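Local structure of DUF115 domain-containing protein (Magnetospirillum magneticum AMB-1, 5MU5) at residues H272-I284 with R297-L310. The protein is a Maf glycosyltransferase that probably glycosylates flagellin and is involved in the formation of bacterial flagella. Residues are numbered along the deposited sequence; the frame is centred on the assembly and turned at random.
Sequences HTPVFIVGSGPSI and RAVIISCGTASRVL. With SO4 (sulfate ion), chain B.
Strands 275-278 and 299-303 run parallel, their short axes 4.7 Å apart, joined by five backbone hydrogen bonds from Val299 N to Pro274 O through to Cys303 N to Val278 O. Helix 284-294 links them in a beta-alpha-beta unit. Ala298 CB sits over one face of the Phe276 ring, 3.8 Å from its centroid, in a CH-pi contact that suits a small methyl. Swung beside the backbone N by chi1 (-67°), the ring also meets Ile300, whose CD1 lies obliquely 3.5 Å from Phe276 CD2, and touches Ile291 of helix 284-294. A serine here would probably leave Ala298 CB and Ile300 CD1 without their aromatic partner and open a gap toward that helix. Beta-branched Val275, Ile277, Val299 and Ile301, well suited to strands, line the other face, partly against helix 393-404; Val275 CG2 presses tightly on Ile301 CD1 (3.4 Å). Val278 and Leu310 meet tip to tip, joining strand 275-278 to helix 307-312. Past the strand ends, Ser280 OG and Thr305 hold a sulfate, probably from the crystallisation liquor, Thr305 through N and OG1 (2.7 Å to sulfate O2). Largely apolar strands thus give way to anion-binding loops, where a donor phosphate might bind, as in Rossmann-like folds.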
# COMPACT_ATOMS: atom_id res chain seq x y z
N HIS A 272 -9.45 2.06 -33.16
CA HIS A 272 -9.25 0.76 -33.79
C HIS A 272 -7.83 0.47 -34.28
O HIS A 272 -7.54 -0.65 -34.63
CB HIS A 272 -10.26 0.58 -34.92
CG HIS A 272 -11.67 0.50 -34.43
ND1 HIS A 272 -12.58 1.52 -34.63
CD2 HIS A 272 -12.32 -0.45 -33.73
CE1 HIS A 272 -13.73 1.19 -34.07
NE2 HIS A 272 -13.60 -0.00 -33.52
N THR A 273 -6.94 1.45 -34.32
CA THR A 273 -5.56 1.16 -34.68
C THR A 273 -4.95 0.29 -33.58
O THR A 273 -5.11 0.58 -32.40
CB THR A 273 -4.71 2.43 -34.81
OG1 THR A 273 -5.32 3.31 -35.74
CG2 THR A 273 -3.31 2.12 -35.31
N PRO A 274 -4.26 -0.79 -33.96
CA PRO A 274 -3.64 -1.57 -32.90
C PRO A 274 -2.45 -0.86 -32.31
O PRO A 274 -1.86 -0.01 -32.94
CB PRO A 274 -3.21 -2.87 -33.60
CG PRO A 274 -3.36 -2.64 -35.04
CD PRO A 274 -4.01 -1.32 -35.30
N VAL A 275 -2.11 -1.22 -31.09
CA VAL A 275 -0.95 -0.67 -30.43
C VAL A 275 0.02 -1.80 -30.06
O VAL A 275 -0.39 -2.90 -29.65
CB VAL A 275 -1.37 0.17 -29.19
CG1 VAL A 275 -1.86 -0.72 -28.07
CG2 VAL A 275 -0.19 1.00 -28.71
N PHE A 276 1.31 -1.53 -30.28
CA PHE A 276 2.38 -2.43 -29.90
C PHE A 276 3.04 -1.85 -28.67
O PHE A 276 3.59 -0.75 -28.73
CB PHE A 276 3.45 -2.55 -30.97
CG PHE A 276 2.99 -3.21 -32.22
CD1 PHE A 276 1.75 -3.84 -32.32
CD2 PHE A 276 3.83 -3.24 -33.30
CE1 PHE A 276 1.37 -4.47 -33.47
CE2 PHE A 276 3.45 -3.87 -34.47
CZ PHE A 276 2.23 -4.48 -34.55
N ILE A 277 2.96 -2.60 -27.57
CA ILE A 277 3.56 -2.20 -26.30
C ILE A 277 4.83 -2.99 -26.18
O ILE A 277 4.81 -4.21 -26.20
CB ILE A 277 2.61 -2.48 -25.14
CG1 ILE A 277 1.43 -1.51 -25.24
CG2 ILE A 277 3.32 -2.30 -23.81
CD1 ILE A 277 0.18 -1.97 -24.56
N VAL A 278 5.95 -2.28 -26.08
CA VAL A 278 7.24 -2.90 -26.17
C VAL A 278 8.01 -2.70 -24.89
O VAL A 278 8.32 -1.57 -24.53
CB VAL A 278 8.08 -2.30 -27.32
CG1 VAL A 278 9.36 -3.08 -27.50
CG2 VAL A 278 7.29 -2.32 -28.62
N GLY A 279 8.33 -3.80 -24.21
CA GLY A 279 9.17 -3.78 -23.02
C GLY A 279 10.61 -4.12 -23.35
O GLY A 279 10.98 -4.33 -24.52
N SER A 280 11.41 -4.24 -22.30
CA SER A 280 12.84 -4.50 -22.44
C SER A 280 13.27 -5.97 -22.36
O SER A 280 14.45 -6.26 -22.28
CB SER A 280 13.62 -3.64 -21.42
OG SER A 280 13.24 -3.92 -20.09
N GLY A 281 12.34 -6.90 -22.43
CA GLY A 281 12.69 -8.32 -22.41
C GLY A 281 13.45 -8.75 -23.67
O GLY A 281 13.07 -8.35 -24.76
N PRO A 282 14.49 -9.59 -23.53
CA PRO A 282 15.29 -10.02 -24.69
C PRO A 282 14.61 -10.89 -25.75
O PRO A 282 15.16 -11.04 -26.87
CB PRO A 282 16.47 -10.77 -24.06
CG PRO A 282 15.99 -11.20 -22.71
CD PRO A 282 14.99 -10.17 -22.27
N SER A 283 13.43 -11.45 -25.48
CA SER A 283 12.74 -12.20 -26.53
C SER A 283 12.36 -11.33 -27.74
O SER A 283 12.01 -11.85 -28.79
CB SER A 283 11.52 -12.95 -25.99
OG SER A 283 10.44 -12.08 -25.76
N ILE A 284 12.45 -10.01 -27.58
CA ILE A 284 12.15 -9.05 -28.66
C ILE A 284 12.90 -9.36 -29.98
O ILE A 284 12.36 -9.15 -31.06
CB ILE A 284 12.47 -7.59 -28.20
CG1 ILE A 284 11.91 -6.54 -29.16
CG2 ILE A 284 13.96 -7.37 -28.04
CD1 ILE A 284 10.44 -6.32 -29.00
N ARG A 297 1.41 1.00 -39.64
CA ARG A 297 -0.01 0.88 -39.32
C ARG A 297 -0.35 0.43 -37.89
O ARG A 297 -1.47 -0.03 -37.60
CB ARG A 297 -0.70 -0.03 -40.33
CG ARG A 297 -0.26 -1.48 -40.31
CD ARG A 297 -0.85 -2.20 -41.50
NE ARG A 297 -0.14 -3.43 -41.82
CZ ARG A 297 1.05 -3.49 -42.40
NH1 ARG A 297 1.70 -2.38 -42.75
NH2 ARG A 297 1.61 -4.68 -42.64
N ALA A 298 0.60 0.58 -36.98
CA ALA A 298 0.35 0.34 -35.56
C ALA A 298 1.01 1.43 -34.74
O ALA A 298 2.02 1.99 -35.14
CB ALA A 298 0.88 -1.02 -35.15
N VAL A 299 0.46 1.71 -33.56
CA VAL A 299 1.06 2.71 -32.70
C VAL A 299 2.11 2.01 -31.87
O VAL A 299 1.81 1.00 -31.27
CB VAL A 299 -0.02 3.38 -31.84
CG1 VAL A 299 0.61 4.25 -30.75
CG2 VAL A 299 -0.93 4.18 -32.76
N ILE A 300 3.35 2.52 -31.86
CA ILE A 300 4.42 1.92 -31.09
C ILE A 300 4.57 2.65 -29.76
O ILE A 300 4.87 3.84 -29.73
CB ILE A 300 5.78 1.99 -31.80
CG1 ILE A 300 5.71 1.44 -33.22
CG2 ILE A 300 6.84 1.26 -30.99
CD1 ILE A 300 5.19 0.03 -33.34
N ILE A 301 4.33 1.93 -28.67
CA ILE A 301 4.52 2.46 -27.33
C ILE A 301 5.77 1.79 -26.77
O ILE A 301 5.81 0.57 -26.54
CB ILE A 301 3.29 2.21 -26.45
CG1 ILE A 301 2.12 3.01 -27.01
CG2 ILE A 301 3.56 2.63 -25.01
CD1 ILE A 301 0.88 2.99 -26.17
N SER A 302 6.81 2.59 -26.58
CA SER A 302 8.09 2.13 -26.10
C SER A 302 8.12 2.35 -24.61
O SER A 302 7.90 3.46 -24.16
CB SER A 302 9.23 2.91 -26.76
OG SER A 302 10.49 2.49 -26.25
N CYS A 303 8.40 1.30 -23.86
CA CYS A 303 8.42 1.38 -22.41
C CYS A 303 9.84 1.46 -21.88
O CYS A 303 10.61 0.51 -22.01
CB CYS A 303 7.67 0.18 -21.84
SG CYS A 303 5.92 0.22 -22.32
N GLY A 304 10.19 2.61 -21.31
CA GLY A 304 11.53 2.81 -20.76
C GLY A 304 12.65 2.45 -21.72
O GLY A 304 12.68 2.96 -22.85
N THR A 305 13.52 1.52 -21.31
CA THR A 305 14.74 1.15 -22.05
C THR A 305 14.52 0.39 -23.34
O THR A 305 15.48 0.19 -24.11
CB THR A 305 15.73 0.35 -21.17
OG1 THR A 305 15.07 -0.78 -20.57
CG2 THR A 305 16.30 1.24 -20.08
N ALA A 306 13.29 -0.04 -23.59
CA ALA A 306 12.92 -0.67 -24.86
C ALA A 306 13.27 0.20 -26.07
O ALA A 306 13.46 -0.30 -27.18
CB ALA A 306 11.43 -0.92 -24.87
N SER A 307 13.35 1.50 -25.86
CA SER A 307 13.61 2.44 -26.95
C SER A 307 14.92 2.15 -27.67
O SER A 307 15.01 2.28 -28.90
CB SER A 307 13.60 3.87 -26.40
OG SER A 307 14.57 4.04 -25.37
N ARG A 308 15.92 1.71 -26.92
CA ARG A 308 17.23 1.40 -27.47
C ARG A 308 17.16 0.39 -28.62
O ARG A 308 17.70 0.64 -29.69
CB ARG A 308 18.17 0.89 -26.37
CG ARG A 308 19.56 0.59 -26.85
CD ARG A 308 20.51 0.25 -25.70
NE ARG A 308 20.94 1.42 -24.91
CZ ARG A 308 21.79 2.37 -25.33
NH1 ARG A 308 22.31 2.33 -26.57
NH2 ARG A 308 22.12 3.37 -24.53
N VAL A 309 16.47 -0.73 -28.41
CA VAL A 309 16.38 -1.78 -29.42
C VAL A 309 15.49 -1.37 -30.60
O VAL A 309 15.76 -1.71 -31.75
CB VAL A 309 15.96 -3.16 -28.82
CG1 VAL A 309 14.54 -3.14 -28.25
CG2 VAL A 309 16.10 -4.25 -29.88
N LEU A 310 14.43 -0.63 -30.32
CA LEU A 310 13.58 -0.14 -31.39
C LEU A 310 14.39 0.81 -32.27
O LEU A 310 14.48 0.61 -33.49
CB LEU A 310 12.34 0.55 -30.83
CG LEU A 310 11.44 -0.36 -30.01
CD1 LEU A 310 10.40 0.42 -29.25
CD2 LEU A 310 10.78 -1.40 -30.88
S SO4 B . 12.98 -0.48 -18.08
O1 SO4 B . 12.04 -1.16 -19.00
O2 SO4 B . 14.24 -1.30 -18.06
O3 SO4 B . 12.38 -0.40 -16.71
O4 SO4 B . 13.20 0.91 -18.58